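Local structure of ethylbenzene dehydrogenase alpha-subunit (Aromatoleum aromaticum, 2IVF) at residues Thr735-Leu740 with Tyr757-Phe762; Asp745-Arg748 with Val752-Lys755. The protein is the large catalytic subunit of a molybdenum enzyme of the molybdopterin oxidoreductase family, holding two pterin guanine dinucleotide cofactors, a molybdenum atom and an iron-sulfur cluster. All blocks are in the same frame, centred on the assembly; numbering follows the deposited sequence.

Contact 1: Thr735-Leu740 with Tyr757-Phe762; sequences TNEDCL and YTYEKF
Y759 reaches from the start of helix 759-765 to the first turns of helix 736-749, where its ring and hydroxyl meet L740 and E737. With CG anti to the backbone N (chi1 180°), the torsion carries the ring toward helix 736-749. CB and CG make no contact with the 735-740 segment; the far half of the ring does the touching. CE1 lies 3.4 Å from CD2 of L740 and 3.7 Å from CG of L740, so the leucine comes up against the ring edge, near its plane, with the two side chains crossing at about a right angle. On the other flank CE2 passes 3.4 Å from OE2 of E737. At the tip, OH donates a hydrogen bond of 2.8 Å to the same OE2, which accepts with its anti lone pair, the one turned away from OE1. Carboxylate and ring planes stand 84° apart. E737 gets there with an extended chain beyond CG, and its CG also comes to 3.7 Å from the Y759 OH. The tyrosine tip thus has a leucine methyl and a carboxylate oxygen at its rim, and the hydroxyl donates to a carboxylate that is probably ionised.

T735 and T758 are the N-caps of helices 736-749 and 759-765. OG1 of T735 accepts from N of D738 at 3.1 Å, and OD2 of D738 accepts from N of T735 in return, a capping box; OG1 of T758 takes a weak bond from N of K761.

K741 and V744 of helix 736-749 also touch Y759. Strand 659-661 packs against both helices, H659 meeting E737 and Y759, and M661 meeting L740 and F762, while W688 of helix 687-704 packs on N736 and C739.

Contact 2: Asp745-Arg748 with Val752-Lys755; sequences DINR and VFAK
N747 and R748, near the end of helix 736-749, hold the chain that leaves it. Among the backbone bonds, O of N747 accepts an almost straight bond from N of F753 (2.9 Å, 177°) and a weak one from N of V752. A water donates to O of F753 at 2.8 Å; its bond to O of R748 is too short to be more than doubtful.

The charged interactions centre on R748. Bent at chi3 (79°), it turns its guanidinium edge to the loop, where NE (2.8 Å) and NH2 (2.9 Å) both grip O of K755, which lies close to the guanidinium plane. NH1 forms a salt bridge with OD1 of D745, one turn back, at 3.0 Å; its hydrogen bond is weak.

N747 supplies the van der Waals packing. Its CB sits over the F753 ring in a CH-pi contact, 3.8 Å from the centroid, and its CG packs on CG1 of V752 at 3.6 Å. Its OD1 lies over the same ring, near the rim, buried and without a polar partner.

F671 of strand 670-676 packs on N747, V752 and F753. The arrangement is that of a helix C-terminal turn whose N747 carbonyl accepts from N-H groups of the returning chain, here in the link from helix 736-749 to helix 759-765.

Both contacts use helix 736-749, contact 1 its first turns and contact 2 its last, and contact 2 falls within the chain span that contact 1 brings together. Contact 1 is the more buried, a small side-chain meeting between two helices with no backbone bond across it. Contact 2 is partly exposed, relies on main-chain carbonyls as acceptors, and grades from a buried aromatic patch to a partly exposed arginine and an exposed lysine. The centres of contact 1 and contact 2 lie about 11 Å apart. They touch where CD of R748 lies 3.4 Å from O of Y757, and again where the F753 and F762 rings meet; M661 touches both contacts.

Contact 1: Thr735-Leu740 with Tyr757-Phe762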
loop_
_atom_site.group_PDB
_atom_site.type_symbol
_atom_site.label_atom_id
_atom_site.label_comp_id
_atom_site.label_asym_id
_atom_site.label_seq_id
_atom_site.Cartn_x
_atom_site.Cartn_y
_atom_site.Cartn_z
ATOM N N THR A 735 7.742 -29.173 10.136
ATOM C CA THR A 735 8.207 -27.791 9.983
ATOM C C THR A 735 7.793 -27.254 8.638
ATOM O O THR A 735 7.495 -28.000 7.728
ATOM C CB THR A 735 9.699 -27.737 10.054
ATOM O OG1 THR A 735 10.225 -28.354 8.873
ATOM C CG2 THR A 735 10.205 -28.486 11.315
ATOM N N ASN A 736 7.755 -25.942 8.529
ATOM C CA ASN A 736 7.580 -25.304 7.242
ATOM C C ASN A 736 8.507 -25.831 6.173
ATOM O O ASN A 736 8.069 -26.023 5.059
ATOM C CB ASN A 736 7.729 -23.783 7.325
ATOM C CG ASN A 736 6.433 -23.091 7.815
ATOM O OD1 ASN A 736 5.667 -23.677 8.585
ATOM N ND2 ASN A 736 6.166 -21.887 7.306
ATOM N N GLU A 737 9.766 -26.057 6.495
ATOM C CA GLU A 737 10.696 -26.535 5.458
ATOM C C GLU A 737 10.202 -27.895 4.935
ATOM O O GLU A 737 10.237 -28.150 3.724
ATOM C CB GLU A 737 12.162 -26.616 5.919
ATOM C CG GLU A 737 13.063 -26.901 4.689
ATOM C CD GLU A 737 14.551 -26.618 4.864
ATOM O OE1 GLU A 737 15.111 -27.052 5.883
ATOM O OE2 GLU A 737 15.123 -25.972 3.923
ATOM N N ASP A 738 9.732 -28.754 5.842
ATOM C CA ASP A 738 9.183 -30.053 5.468
ATOM C C ASP A 738 8.040 -29.867 4.481
ATOM O O ASP A 738 8.010 -30.512 3.431
ATOM C CB ASP A 738 8.624 -30.766 6.678
ATOM C CG ASP A 738 9.682 -31.241 7.643
ATOM O OD1 ASP A 738 10.861 -31.420 7.253
ATOM O OD2 ASP A 738 9.287 -31.463 8.806
ATOM N N CYS A 739 7.116 -28.972 4.845
ATOM C CA CYS A 739 5.915 -28.696 4.067
ATOM C C CYS A 739 6.225 -28.015 2.715
ATOM O O CYS A 739 5.560 -28.307 1.731
ATOM C CB CYS A 739 4.969 -27.823 4.862
ATOM S SG CYS A 739 4.256 -28.724 6.253
ATOM N N LEU A 740 7.246 -27.157 2.693
ATOM C CA LEU A 740 7.688 -26.489 1.491
ATOM C C LEU A 740 8.208 -27.492 0.499
ATOM O O LEU A 740 7.887 -27.415 -0.670
ATOM C CB LEU A 740 8.722 -25.430 1.800
ATOM C CG LEU A 740 9.148 -24.555 0.613
ATOM C CD1 LEU A 740 7.943 -23.933 -0.099
ATOM C CD2 LEU A 740 10.119 -23.459 1.027
ATOM N N TYR A 757 12.269 -29.625 -11.422
ATOM C CA TYR A 757 12.455 -28.398 -10.669
ATOM C C TYR A 757 12.308 -28.639 -9.174
ATOM O O TYR A 757 11.260 -28.404 -8.573
ATOM C CB TYR A 757 11.502 -27.324 -11.127
ATOM C CG TYR A 757 11.960 -25.966 -10.681
ATOM C CD1 TYR A 757 12.971 -25.298 -11.384
ATOM C CD2 TYR A 757 11.431 -25.369 -9.533
ATOM C CE1 TYR A 757 13.415 -24.040 -10.985
ATOM C CE2 TYR A 757 11.871 -24.115 -9.108
ATOM C CZ TYR A 757 12.871 -23.445 -9.840
ATOM O OH TYR A 757 13.337 -22.206 -9.420
ATOM N N THR A 758 13.412 -29.048 -8.583
ATOM C CA THR A 758 13.486 -29.457 -7.212
ATOM C C THR A 758 13.572 -28.285 -6.272
ATOM O O THR A 758 13.868 -27.146 -6.666
ATOM C CB THR A 758 14.751 -30.285 -7.015
ATOM O OG1 THR A 758 15.875 -29.482 -7.397
ATOM C CG2 THR A 758 14.725 -31.550 -7.879
ATOM N N TYR A 759 13.368 -28.580 -5.002
ATOM C CA TYR A 759 13.539 -27.598 -3.938
ATOM C C TYR A 759 14.937 -26.961 -3.929
ATOM O O TYR A 759 15.085 -25.762 -3.681
ATOM C CB TYR A 759 13.275 -28.266 -2.585
ATOM C CG TYR A 759 13.434 -27.333 -1.428
ATOM C CD1 TYR A 759 12.596 -26.232 -1.290
ATOM C CD2 TYR A 759 14.402 -27.546 -0.458
ATOM C CE1 TYR A 759 12.715 -25.365 -0.206
ATOM C CE2 TYR A 759 14.524 -26.682 0.643
ATOM C CZ TYR A 759 13.681 -25.597 0.759
ATOM O OH TYR A 759 13.801 -24.724 1.815
ATOM N N GLU A 760 15.955 -27.779 -4.184
ATOM C CA GLU A 760 17.312 -27.274 -4.332
ATOM C C GLU A 760 17.370 -26.169 -5.406
ATOM O O GLU A 760 17.974 -25.096 -5.194
ATOM C CB GLU A 760 18.235 -28.422 -4.672
ATOM C CG GLU A 760 19.688 -28.021 -4.869
ATOM C CD GLU A 760 20.455 -27.878 -3.561
ATOM O OE1 GLU A 760 19.814 -27.850 -2.472
ATOM O OE2 GLU A 760 21.716 -27.817 -3.645
ATOM N N LYS A 761 16.720 -26.386 -6.547
ATOM C CA LYS A 761 16.772 -25.375 -7.618
ATOM C C LYS A 761 15.985 -24.143 -7.169
ATOM O O LYS A 761 16.417 -22.999 -7.344
ATOM C CB LYS A 761 16.191 -25.898 -8.928
ATOM C CG LYS A 761 17.006 -26.964 -9.644
ATOM C CD LYS A 761 16.521 -27.081 -11.102
ATOM C CE LYS A 761 17.020 -28.366 -11.779
ATOM N NZ LYS A 761 16.485 -28.478 -13.193
ATOM N N PHE A 762 14.817 -24.382 -6.588
ATOM C CA PHE A 762 13.965 -23.298 -6.095
ATOM C C PHE A 762 14.666 -22.406 -5.063
ATOM O O PHE A 762 14.572 -21.177 -5.153
ATOM C CB PHE A 762 12.693 -23.885 -5.481
ATOM C CG PHE A 762 11.608 -22.871 -5.207
ATOM C CD1 PHE A 762 11.249 -21.938 -6.161
ATOM C CD2 PHE A 762 10.907 -22.904 -4.032
ATOM C CE1 PHE A 762 10.225 -21.039 -5.918
ATOM C CE2 PHE A 762 9.908 -22.024 -3.788
ATOM C CZ PHE A 762 9.576 -21.084 -4.722
#

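Contact 2: Asp745-Arg748 with Val752-Lys755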
loop_
_atom_site.group_PDB
_atom_site.type_symbol
_atom_site.label_atom_id
_atom_site.label_comp_id
_atom_site.label_asym_id
_atom_site.label_seq_id
_atom_site.Cartn_x
_atom_site.Cartn_y
_atom_site.Cartn_z
ATOM N N ASP A 745 7.089 -30.718 -4.406
ATOM C CA ASP A 745 6.753 -32.021 -5.021
ATOM C C ASP A 745 5.351 -32.020 -5.620
ATOM O O ASP A 745 5.115 -32.597 -6.668
ATOM C CB ASP A 745 6.828 -33.139 -3.999
ATOM C CG ASP A 745 8.235 -33.709 -3.845
ATOM O OD1 ASP A 745 9.179 -33.216 -4.526
ATOM O OD2 ASP A 745 8.359 -34.672 -3.066
ATOM N N ILE A 746 4.427 -31.403 -4.913
ATOM C CA ILE A 746 3.056 -31.251 -5.392
ATOM C C ILE A 746 3.077 -30.435 -6.692
ATOM O O ILE A 746 2.526 -30.876 -7.674
ATOM C CB ILE A 746 2.145 -30.561 -4.354
ATOM C CG1 ILE A 746 1.895 -31.469 -3.140
ATOM C CG2 ILE A 746 0.832 -30.069 -5.045
ATOM C CD1 ILE A 746 1.322 -30.715 -1.926
ATOM N N ASN A 747 3.776 -29.287 -6.714
ATOM C CA ASN A 747 3.865 -28.477 -7.924
ATOM C C ASN A 747 4.491 -29.231 -9.090
ATOM O O ASN A 747 4.100 -29.049 -10.262
ATOM C CB ASN A 747 4.647 -27.155 -7.660
ATOM C CG ASN A 747 3.799 -26.077 -6.980
ATOM O OD1 ASN A 747 4.312 -25.020 -6.621
ATOM N ND2 ASN A 747 2.530 -26.335 -6.787
ATOM N N ARG A 748 5.467 -30.081 -8.798
ATOM C CA ARG A 748 6.098 -30.888 -9.854
ATOM C C ARG A 748 5.164 -31.961 -10.412
ATOM O O ARG A 748 5.157 -32.257 -11.600
ATOM C CB ARG A 748 7.363 -31.570 -9.328
ATOM C CG ARG A 748 8.524 -30.620 -9.005
ATOM C CD ARG A 748 9.500 -31.281 -8.062
ATOM N NE ARG A 748 10.366 -32.204 -8.757
ATOM C CZ ARG A 748 11.108 -33.140 -8.174
ATOM N NH1 ARG A 748 11.069 -33.330 -6.871
ATOM N NH2 ARG A 748 11.865 -33.910 -8.912
ATOM N N VAL A 752 2.835 -27.627 -12.338
ATOM C CA VAL A 752 2.988 -26.206 -12.016
ATOM C C VAL A 752 4.468 -25.855 -12.037
ATOM O O VAL A 752 4.850 -24.786 -12.508
ATOM C CB VAL A 752 2.300 -25.888 -10.663
ATOM C CG1 VAL A 752 2.764 -24.565 -10.069
ATOM C CG2 VAL A 752 0.753 -25.961 -10.839
ATOM N N PHE A 753 5.284 -26.786 -11.580
ATOM C CA PHE A 753 6.730 -26.690 -11.739
ATOM C C PHE A 753 7.088 -27.788 -12.717
ATOM O O PHE A 753 6.382 -28.795 -12.831
ATOM C CB PHE A 753 7.430 -26.944 -10.408
ATOM C CG PHE A 753 7.440 -25.777 -9.440
ATOM C CD1 PHE A 753 6.792 -24.580 -9.692
ATOM C CD2 PHE A 753 8.065 -25.933 -8.204
ATOM C CE1 PHE A 753 6.799 -23.560 -8.761
ATOM C CE2 PHE A 753 8.065 -24.910 -7.256
ATOM C CZ PHE A 753 7.427 -23.738 -7.529
ATOM N N ALA A 754 8.206 -27.601 -13.415
ATOM C CA ALA A 754 8.787 -28.669 -14.193
ATOM C C ALA A 754 9.055 -29.865 -13.321
ATOM O O ALA A 754 9.318 -29.744 -12.099
ATOM C CB ALA A 754 10.054 -28.197 -14.852
ATOM N N LYS A 755 8.967 -31.044 -13.917
ATOM C CA LYS A 755 9.204 -32.287 -13.161
ATOM C C LYS A 755 10.584 -32.353 -12.487
ATOM O O LYS A 755 10.723 -32.935 -11.435
ATOM C CB LYS A 755 9.017 -33.491 -14.050
ATOM C CG LYS A 755 10.149 -33.683 -15.036
ATOM C CD LYS A 755 9.919 -34.879 -15.981
ATOM C CE LYS A 755 11.133 -35.020 -16.953
ATOM N NZ LYS A 755 10.926 -35.996 -18.102
HETATM O O HOH W 1 5.728 -31.376 -13.807
#